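Local coordinates for protein of unknown function with a Fic domain (Bacteroides thetaiotaomicron VPI-5482, PDB 3CUC) that is of unknown function but is a mostly helical protein of the Fic/DOC family, at residues A[234-239]-A[253-258]; A[26-31]-A[267-272]; A[44-49]-A[68-73]. All coordinates share one frame; numbering follows the deposited sequence.

Contact 1. Residues A[234-239]-A[253-258]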
loop_
_atom_site.group_PDB
_atom_site.type_symbol
_atom_site.label_atom_id
_atom_site.label_comp_id
_atom_site.label_asym_id
_atom_site.label_seq_id
_atom_site.Cartn_x
_atom_site.Cartn_y
_atom_site.Cartn_z
ATOM N N HIS A 234 -0.386 16.167 0.863
ATOM C CA HIS A 234 -0.519 17.464 1.558
ATOM C C HIS A 234 -1.364 18.481 0.777
ATOM O O HIS A 234 -1.884 19.437 1.359
ATOM C CB HIS A 234 0.861 18.070 1.858
ATOM N N GLN A 235 -1.478 18.279 -0.537
ATOM C CA GLN A 235 -2.351 19.098 -1.390
ATOM C C GLN A 235 -3.805 18.678 -1.207
ATOM O O GLN A 235 -4.691 19.523 -1.030
ATOM C CB GLN A 235 -1.975 18.945 -2.868
ATOM C CG GLN A 235 -0.598 19.473 -3.238
ATOM C CD GLN A 235 -0.200 19.146 -4.669
ATOM O OE1 GLN A 235 -0.812 18.301 -5.337
ATOM N NE2 GLN A 235 0.840 19.814 -5.146
ATOM N N CYS A 236 -4.033 17.366 -1.275
ATOM C CA CYS A 236 -5.342 16.770 -1.004
ATOM C C CYS A 236 -5.887 17.196 0.360
ATOM O O CYS A 236 -7.075 17.499 0.492
ATOM C CB CYS A 236 -5.243 15.240 -1.041
ATOM S SG CYS A 236 -4.892 14.533 -2.676
ATOM N N ASP A 237 -5.010 17.214 1.365
ATOM C CA ASP A 237 -5.383 17.604 2.730
ATOM C C ASP A 237 -6.059 18.978 2.771
ATOM O O ASP A 237 -7.061 19.161 3.469
ATOM C CB ASP A 237 -4.153 17.584 3.658
ATOM C CG ASP A 237 -3.670 16.166 3.978
ATOM O OD1 ASP A 237 -4.359 15.193 3.608
ATOM O OD2 ASP A 237 -2.593 16.020 4.599
ATOM N N VAL A 238 -5.524 19.930 2.008
ATOM C CA VAL A 238 -6.090 21.280 1.950
ATOM C C VAL A 238 -7.469 21.269 1.270
ATOM O O VAL A 238 -8.352 22.042 1.637
ATOM C CB VAL A 238 -5.145 22.288 1.224
ATOM C CG1 VAL A 238 -5.553 23.739 1.542
ATOM C CG2 VAL A 238 -3.680 22.049 1.610
ATOM N N GLU A 239 -7.650 20.372 0.301
ATOM C CA GLU A 239 -8.890 20.283 -0.477
ATOM C C GLU A 239 -10.052 19.653 0.301
ATOM O O GLU A 239 -11.168 20.172 0.288
ATOM C CB GLU A 239 -8.645 19.473 -1.762
ATOM C CG GLU A 239 -9.698 19.660 -2.850
ATOM C CD GLU A 239 -9.792 21.099 -3.334
ATOM O OE1 GLU A 239 -8.781 21.829 -3.254
ATOM O OE2 GLU A 239 -10.879 21.506 -3.791
ATOM N N ASN A 253 -12.794 13.638 -6.320
ATOM C CA ASN A 253 -12.350 14.905 -6.899
ATOM C C ASN A 253 -11.424 15.686 -5.969
ATOM O O ASN A 253 -10.597 16.473 -6.434
ATOM C CB ASN A 253 -13.550 15.769 -7.302
ATOM C CG ASN A 253 -14.323 15.190 -8.487
ATOM O OD1 ASN A 253 -15.141 15.875 -9.103
ATOM N ND2 ASN A 253 -14.066 13.926 -8.810
ATOM N N ASP A 254 -11.572 15.475 -4.662
ATOM C CA ASP A 254 -10.651 16.053 -3.681
ATOM C C ASP A 254 -9.233 15.493 -3.826
ATOM O O ASP A 254 -8.258 16.243 -3.696
ATOM C CB ASP A 254 -11.141 15.799 -2.248
ATOM C CG ASP A 254 -12.422 16.553 -1.912
ATOM O OD1 ASP A 254 -12.706 17.585 -2.555
ATOM O OD2 ASP A 254 -13.142 16.110 -0.990
ATOM N N ILE A 255 -9.126 14.188 -4.101
ATOM C CA ILE A 255 -7.827 13.499 -4.105
ATOM C C ILE A 255 -7.240 13.256 -5.503
ATOM O O ILE A 255 -6.363 12.402 -5.677
ATOM C CB ILE A 255 -7.881 12.152 -3.311
ATOM C CG1 ILE A 255 -8.696 11.072 -4.047
ATOM C CG2 ILE A 255 -8.453 12.383 -1.918
ATOM C CD1 ILE A 255 -8.281 9.649 -3.683
ATOM N N LEU A 256 -7.694 14.033 -6.482
ATOM C CA LEU A 256 -7.285 13.853 -7.876
ATOM C C LEU A 256 -5.757 13.852 -8.104
ATOM O O LEU A 256 -5.258 13.029 -8.873
ATOM C CB LEU A 256 -7.971 14.902 -8.752
ATOM C CG LEU A 256 -8.060 14.629 -10.253
ATOM C CD1 LEU A 256 -9.457 14.966 -10.774
ATOM C CD2 LEU A 256 -6.982 15.410 -11.008
ATOM N N PRO A 257 -5.005 14.750 -7.431
ATOM C CA PRO A 257 -3.541 14.691 -7.597
ATOM C C PRO A 257 -2.915 13.353 -7.151
ATOM O O PRO A 257 -1.931 12.903 -7.749
ATOM C CB PRO A 257 -3.028 15.849 -6.726
ATOM C CG PRO A 257 -4.209 16.703 -6.442
ATOM C CD PRO A 257 -5.416 15.832 -6.518
ATOM N N PHE A 258 -3.486 12.731 -6.120
ATOM C CA PHE A 258 -3.003 11.438 -5.638
ATOM C C PHE A 258 -3.464 10.298 -6.539
ATOM O O PHE A 258 -2.763 9.292 -6.671
ATOM C CB PHE A 258 -3.452 11.186 -4.190
ATOM C CG PHE A 258 -2.928 9.897 -3.601
ATOM C CD1 PHE A 258 -1.562 9.668 -3.495
ATOM C CD2 PHE A 258 -3.803 8.914 -3.149
ATOM C CE1 PHE A 258 -1.078 8.485 -2.962
ATOM C CE2 PHE A 258 -3.323 7.726 -2.611
ATOM C CZ PHE A 258 -1.959 7.511 -2.518
#
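C236 reaches across to I255 with the tip of its side chain. SG of C236 lies 3.4 Å from CA of I255. The thiol is turned beside its own backbone N (chi1 -67°), and this sends it into the bend where the second segment enters its helix. SG of C236 is also 3.9 Å from CB of F258. The backbone O of D254 and the P257 ring carbon CD lie nearby. Across this contact the sulfur meets mainly backbone and CB atoms; Y187 of helix 178-192 also touches C236. I255 holds the N-cap position of helix 256-277, so the contact packs the start of this last long helix of the Fic protein against the C-terminal part of helix 226-240. I255 packs on A183 and L184 of helix 178-192. The F258 ring meets that of H186 and also touches Y229, I232 and L233 of helix 226-240. One helical turn on from C236, E239 meets D254. The E239 chain leaves anti to its N and bends at chi2 (61°), and CG passes 3.7 Å from OD1 of D254. The side chains cross at about a right angle. Their carboxylates are turned 51° apart, with OE2 of E239 4.5 Å from OD1 of D254, a proximity that probably costs a little. OD2 of D254 accepts from T251 N. At the other end OE1 of Q235 lies 3.6 Å from CB of P257.

Contact 2. Residues A[26-31]-A[267-272]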
loop_
_atom_site.group_PDB
_atom_site.type_symbol
_atom_site.label_atom_id
_atom_site.label_comp_id
_atom_site.label_asym_id
_atom_site.label_seq_id
_atom_site.Cartn_x
_atom_site.Cartn_y
_atom_site.Cartn_z
ATOM N N LYS A 26 7.783 -15.111 -12.996
ATOM C CA LYS A 26 8.602 -15.213 -11.784
ATOM C C LYS A 26 9.591 -14.062 -11.663
ATOM O O LYS A 26 9.771 -13.510 -10.578
ATOM C CB LYS A 26 9.374 -16.532 -11.730
ATOM C CG LYS A 26 10.199 -16.674 -10.450
ATOM C CD LYS A 26 10.638 -18.097 -10.182
ATOM C CE LYS A 26 11.084 -18.263 -8.739
ATOM N NZ LYS A 26 12.203 -17.353 -8.391
ATOM N N ARG A 27 10.247 -13.717 -12.769
ATOM C CA ARG A 27 11.159 -12.576 -12.798
ATOM C C ARG A 27 10.447 -11.303 -12.375
ATOM O O ARG A 27 10.970 -10.545 -11.559
ATOM C CB ARG A 27 11.761 -12.390 -14.191
ATOM C CG ARG A 27 12.844 -13.410 -14.534
ATOM C CD ARG A 27 13.176 -13.430 -16.025
ATOM N NE ARG A 27 13.178 -12.080 -16.587
ATOM C CZ ARG A 27 12.460 -11.674 -17.635
ATOM N NH1 ARG A 27 11.677 -12.506 -18.309
ATOM N NH2 ARG A 27 12.542 -10.415 -18.032
ATOM N N TRP A 28 9.254 -11.075 -12.923
ATOM C CA TRP A 28 8.471 -9.905 -12.542
ATOM C C TRP A 28 8.156 -9.943 -11.047
ATOM O O TRP A 28 8.421 -8.973 -10.327
ATOM C CB TRP A 28 7.174 -9.779 -13.351
ATOM C CG TRP A 28 6.214 -8.852 -12.683
ATOM C CD1 TRP A 28 5.096 -9.194 -11.975
ATOM C CD2 TRP A 28 6.325 -7.440 -12.595
ATOM N NE1 TRP A 28 4.491 -8.073 -11.473
ATOM C CE2 TRP A 28 5.225 -6.980 -11.840
ATOM C CE3 TRP A 28 7.243 -6.510 -13.089
ATOM C CZ2 TRP A 28 5.016 -5.628 -11.567
ATOM C CZ3 TRP A 28 7.036 -5.162 -12.818
ATOM C CH2 TRP A 28 5.932 -4.735 -12.064
ATOM N N ASN A 29 7.596 -11.058 -10.585
ATOM C CA ASN A 29 7.227 -11.195 -9.171
ATOM C C ASN A 29 8.406 -11.056 -8.227
ATOM O O ASN A 29 8.290 -10.397 -7.202
ATOM C CB ASN A 29 6.522 -12.523 -8.902
ATOM C CG ASN A 29 5.121 -12.555 -9.455
ATOM O OD1 ASN A 29 4.408 -11.546 -9.445
ATOM N ND2 ASN A 29 4.713 -13.713 -9.951
ATOM N N ASP A 30 9.533 -11.670 -8.570
ATOM C CA ASP A 30 10.736 -11.561 -7.744
ATOM C C ASP A 30 11.167 -10.101 -7.598
ATOM O O ASP A 30 11.359 -9.621 -6.480
ATOM C CB ASP A 30 11.884 -12.397 -8.320
ATOM C CG ASP A 30 11.716 -13.898 -8.066
ATOM O OD1 ASP A 30 10.850 -14.307 -7.263
ATOM O OD2 ASP A 30 12.467 -14.684 -8.674
ATOM N N LYS A 31 11.280 -9.387 -8.717
ATOM C CA LYS A 31 11.669 -7.981 -8.680
ATOM C C LYS A 31 10.690 -7.152 -7.854
ATOM O O LYS A 31 11.108 -6.293 -7.072
ATOM C CB LYS A 31 11.781 -7.374 -10.082
ATOM C CG LYS A 31 12.627 -6.090 -10.091
ATOM C CD LYS A 31 12.325 -5.165 -11.273
ATOM C CE LYS A 31 13.120 -3.845 -11.175
ATOM N NZ LYS A 31 14.601 -4.058 -11.136
ATOM N N ILE A 267 1.733 3.149 -14.439
ATOM C CA ILE A 267 2.411 3.256 -15.735
ATOM C C ILE A 267 3.788 2.597 -15.692
ATOM O O ILE A 267 4.151 1.852 -16.598
ATOM C CB ILE A 267 2.546 4.731 -16.203
ATOM C CG1 ILE A 267 1.197 5.260 -16.691
ATOM C CG2 ILE A 267 3.564 4.858 -17.331
ATOM C CD1 ILE A 267 1.206 6.726 -17.039
ATOM N N ARG A 268 4.541 2.860 -14.629
ATOM C CA ARG A 268 5.857 2.256 -14.461
ATOM C C ARG A 268 5.761 0.733 -14.351
ATOM O O ARG A 268 6.529 0.030 -15.000
ATOM C CB ARG A 268 6.577 2.832 -13.234
ATOM C CG ARG A 268 8.064 2.455 -13.164
ATOM C CD ARG A 268 8.673 2.590 -11.757
ATOM N NE ARG A 268 9.839 1.707 -11.613
ATOM C CZ ARG A 268 9.905 0.597 -10.867
ATOM N NH1 ARG A 268 8.876 0.178 -10.121
ATOM N NH2 ARG A 268 11.037 -0.103 -10.854
ATOM N N SER A 269 4.815 0.236 -13.547
ATOM C CA SER A 269 4.628 -1.214 -13.346
ATOM C C SER A 269 4.224 -1.898 -14.637
ATOM O O SER A 269 4.775 -2.944 -14.992
ATOM C CB SER A 269 3.552 -1.506 -12.296
ATOM O OG SER A 269 3.918 -1.040 -11.010
ATOM N N LEU A 270 3.251 -1.308 -15.329
ATOM C CA LEU A 270 2.780 -1.833 -16.599
ATOM C C LEU A 270 3.915 -1.904 -17.618
ATOM O O LEU A 270 4.065 -2.906 -18.319
ATOM C CB LEU A 270 1.619 -0.985 -17.136
ATOM C CG LEU A 270 0.256 -1.226 -16.477
ATOM C CD1 LEU A 270 -0.707 -0.107 -16.819
ATOM C CD2 LEU A 270 -0.329 -2.589 -16.888
ATOM N N THR A 271 4.724 -0.851 -17.684
ATOM C CA THR A 271 5.817 -0.807 -18.650
ATOM C C THR A 271 6.834 -1.905 -18.359
ATOM O O THR A 271 7.253 -2.619 -19.262
ATOM C CB THR A 271 6.509 0.562 -18.663
ATOM O OG1 THR A 271 5.552 1.576 -18.998
ATOM C CG2 THR A 271 7.626 0.578 -19.689
ATOM N N LEU A 272 7.215 -2.045 -17.095
ATOM C CA LEU A 272 8.128 -3.107 -16.691
ATOM C C LEU A 272 7.531 -4.496 -16.901
ATOM O O LEU A 272 8.239 -5.417 -17.315
ATOM C CB LEU A 272 8.549 -2.948 -15.223
ATOM C CG LEU A 272 9.990 -2.509 -14.962
ATOM C CD1 LEU A 272 10.299 -1.204 -15.723
ATOM C CD2 LEU A 272 10.248 -2.371 -13.447
#
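W28 and L272 meet in an apolar contact between helix 22-42 and the late part of helix 256-277, far apart in sequence. The short axes approach to 11.9 Å and run at 146°, nearer antiparallel than parallel. That spacing is wide, and long side chains bridge it. W28 does most of the work. Its CG stands anti to the backbone N (chi1 163°), which carries the six-membered ring out to the other helix. CZ3 of W28 lies 3.6 Å from CB of L272, and that carbon sits at the edge of the indole, near its plane. Next to it, CH2 of W28 is 3.6 Å from the backbone O of S269 and also touches CB of the same serine. The S269 hydroxyl is engaged with M218 O, and P217 packs on W28, so a loop takes part beside the two helices. One turn after W28, K31 runs across L272, and its CE reaches 3.9 Å from CD2 of the leucine. CE of K31 also lies 4.3 Å from NH2 of R268. Both positive ends gather round one acid: R268 forms a salt bridge with E35, and K31 makes a long, weak ion pair with it. The arrangement is a loose, near-antiparallel helix pair in a mostly helical Fic-family protein, with an apolar tryptophan-leucine centre and a charged cluster beside it, joining an early helix to the last one.

Contact 3. Residues A[44-49]-A[68-73]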
loop_
_atom_site.group_PDB
_atom_site.type_symbol
_atom_site.label_atom_id
_atom_site.label_comp_id
_atom_site.label_asym_id
_atom_site.label_seq_id
_atom_site.Cartn_x
_atom_site.Cartn_y
_atom_site.Cartn_z
ATOM N N GLU A 44 9.377 4.339 5.939
ATOM C CA GLU A 44 9.080 4.503 7.360
ATOM C C GLU A 44 10.343 4.412 8.226
ATOM O O GLU A 44 10.251 4.228 9.439
ATOM C CB GLU A 44 8.053 3.450 7.810
ATOM C CG GLU A 44 6.784 3.369 6.943
ATOM C CD GLU A 44 5.969 4.665 6.937
ATOM O OE1 GLU A 44 6.060 5.433 7.913
ATOM O OE2 GLU A 44 5.235 4.920 5.953
ATOM N N GLY A 45 11.517 4.536 7.609
ATOM C CA GLY A 45 12.783 4.595 8.347
ATOM C C GLY A 45 13.544 3.291 8.584
ATOM O O GLY A 45 14.533 3.280 9.315
ATOM N N ASN A 46 13.100 2.187 7.982
ATOM C CA ASN A 46 13.868 0.935 8.033
ATOM C C ASN A 46 15.196 1.124 7.311
ATOM O O ASN A 46 15.219 1.535 6.145
ATOM C CB ASN A 46 13.099 -0.203 7.374
ATOM C CG ASN A 46 13.767 -1.562 7.572
ATOM O OD1 ASN A 46 14.986 -1.695 7.450
ATOM N ND2 ASN A 46 12.963 -2.577 7.869
ATOM N N THR A 47 16.295 0.825 7.992
ATOM C CA THR A 47 17.617 1.175 7.471
ATOM C C THR A 47 18.363 -0.032 6.916
ATOM O O THR A 47 19.582 -0.007 6.785
ATOM C CB THR A 47 18.484 1.901 8.542
ATOM O OG1 THR A 47 18.733 1.020 9.646
ATOM C CG2 THR A 47 17.785 3.176 9.026
ATOM N N LEU A 48 17.636 -1.085 6.573
ATOM C CA LEU A 48 18.252 -2.185 5.849
ATOM C C LEU A 48 18.602 -1.732 4.439
ATOM O O LEU A 48 17.762 -1.166 3.736
ATOM C CB LEU A 48 17.338 -3.411 5.764
ATOM C CG LEU A 48 17.193 -4.323 6.985
ATOM C CD1 LEU A 48 16.402 -5.568 6.611
ATOM C CD2 LEU A 48 18.533 -4.718 7.580
ATOM N N THR A 49 19.842 -1.996 4.030
ATOM C CA THR A 49 20.283 -1.677 2.677
ATOM C C THR A 49 19.575 -2.614 1.733
ATOM O O THR A 49 18.843 -3.496 2.157
ATOM C CB THR A 49 21.812 -1.811 2.478
ATOM O OG1 THR A 49 22.184 -3.194 2.500
ATOM C CG2 THR A 49 22.576 -1.025 3.552
ATOM N N LEU A 68 18.273 -7.186 14.606
ATOM C CA LEU A 68 17.383 -8.309 14.385
ATOM C C LEU A 68 16.008 -7.781 13.975
ATOM O O LEU A 68 15.431 -8.252 13.013
ATOM C CB LEU A 68 17.301 -9.168 15.639
ATOM C CG LEU A 68 16.515 -10.457 15.489
ATOM C CD1 LEU A 68 17.027 -11.228 14.296
ATOM C CD2 LEU A 68 16.608 -11.286 16.773
ATOM N N LYS A 69 15.529 -6.760 14.682
ATOM C CA LYS A 69 14.239 -6.099 14.416
ATOM C C LYS A 69 14.055 -5.619 12.965
ATOM O O LYS A 69 12.994 -5.814 12.385
ATOM C CB LYS A 69 14.078 -4.907 15.369
ATOM C CG LYS A 69 12.693 -4.283 15.426
ATOM C CD LYS A 69 12.787 -2.751 15.519
ATOM C CE LYS A 69 11.407 -2.099 15.619
ATOM N NZ LYS A 69 11.321 -0.838 14.819
ATOM N N ASP A 70 15.064 -4.988 12.382
ATOM C CA ASP A 70 14.973 -4.604 10.974
ATOM C C ASP A 70 14.732 -5.817 10.083
ATOM O O ASP A 70 13.958 -5.744 9.135
ATOM C CB ASP A 70 16.238 -3.899 10.499
ATOM C CG ASP A 70 16.435 -2.546 11.137
ATOM O OD1 ASP A 70 15.877 -1.543 10.630
ATOM O OD2 ASP A 70 17.187 -2.493 12.128
ATOM N N TYR A 71 15.399 -6.932 10.375
ATOM C CA TYR A 71 15.194 -8.161 9.598
ATOM C C TYR A 71 13.815 -8.724 9.852
ATOM O O TYR A 71 13.168 -9.196 8.926
ATOM C CB TYR A 71 16.264 -9.222 9.891
ATOM C CG TYR A 71 17.585 -8.960 9.199
ATOM C CD1 TYR A 71 17.657 -8.859 7.817
ATOM C CD2 TYR A 71 18.764 -8.815 9.928
ATOM C CE1 TYR A 71 18.865 -8.606 7.179
ATOM C CE2 TYR A 71 19.974 -8.568 9.298
ATOM C CZ TYR A 71 20.015 -8.467 7.927
ATOM O OH TYR A 71 21.205 -8.220 7.298
ATOM N N GLU A 72 13.350 -8.653 11.095
ATOM C CA GLU A 72 12.036 -9.184 11.426
ATOM C C GLU A 72 10.923 -8.386 10.751
ATOM O O GLU A 72 10.042 -9.005 10.175
ATOM C CB GLU A 72 11.789 -9.243 12.936
ATOM C CG GLU A 72 12.863 -9.937 13.788
ATOM C CD GLU A 72 12.896 -11.447 13.651
ATOM O OE1 GLU A 72 12.340 -11.981 12.664
ATOM O OE2 GLU A 72 13.496 -12.100 14.546
ATOM N N GLU A 73 10.948 -7.043 10.805
ATOM C CA GLU A 73 9.871 -6.242 10.209
ATOM C C GLU A 73 9.852 -6.423 8.695
ATOM O O GLU A 73 8.789 -6.528 8.089
ATOM C CB GLU A 73 9.977 -4.749 10.567
ATOM C CG GLU A 73 9.518 -4.410 11.975
ATOM C CD GLU A 73 9.321 -2.921 12.195
ATOM O OE1 GLU A 73 9.325 -2.150 11.211
ATOM O OE2 GLU A 73 9.157 -2.521 13.367
#
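The Y71 ring has L48 over one face: methyl CD2 makes a CH-pi contact 4.1 Å from the ring centroid, 18° off the normal and displaced toward the rim. CD1 of L48 touches CD1 of Y71 at 3.7 Å. The N46 amide and the D70 carboxylate are the other flat groups, with planes 63° apart. N46 heads an Asx turn, just after G45, the C-prime residue of the Schellman motif that ends helix 22-42. The loop 44-49 therefore leaves one helix and lies against the first turns of helix 68-89. L48 also covers D70, with its CG 3.7 Å from CB of the aspartate. OD1 of N46 and OD1 of D70 stand 3.3 Å apart as two acceptors, so this is proximity and not a bond. E44 forms a salt bridge with R204, consistent with the inhibitory (S/T)xxxE(G/N) motif of Fic proteins; E73 pairs with R201, the last residue of the HPFEDGNGR signature. The Y71 hydroxyl is hydrogen-bonded to S63 N. OD1 of N46 is held by its own turn: L48 N donates to it at 2.9 Å, nearly straight at 163°, in the carbonyl plane.

The three contacts are separate sites, with nearest atoms about 11 to 12 Å apart. Their centres lie about 28 Å (contacts 1 and 2), 31 Å (1 and 3) and 24 Å (2 and 3) apart. Contacts 1 and 2 share helix 256-277: one lies at its start, the other near its end. Contacts 2 and 3 are linked through helix 22-42, which contact 2 uses directly and which ends just before the loop of contact 3. Along the chain contact 3 comes first, then contact 1, and both fall between the two segments of contact 2. Contact 2 thus joins early and late helices, while the others close shorter loops, each spanning one helix (244-248 in contact 1, 50-59 in contact 3).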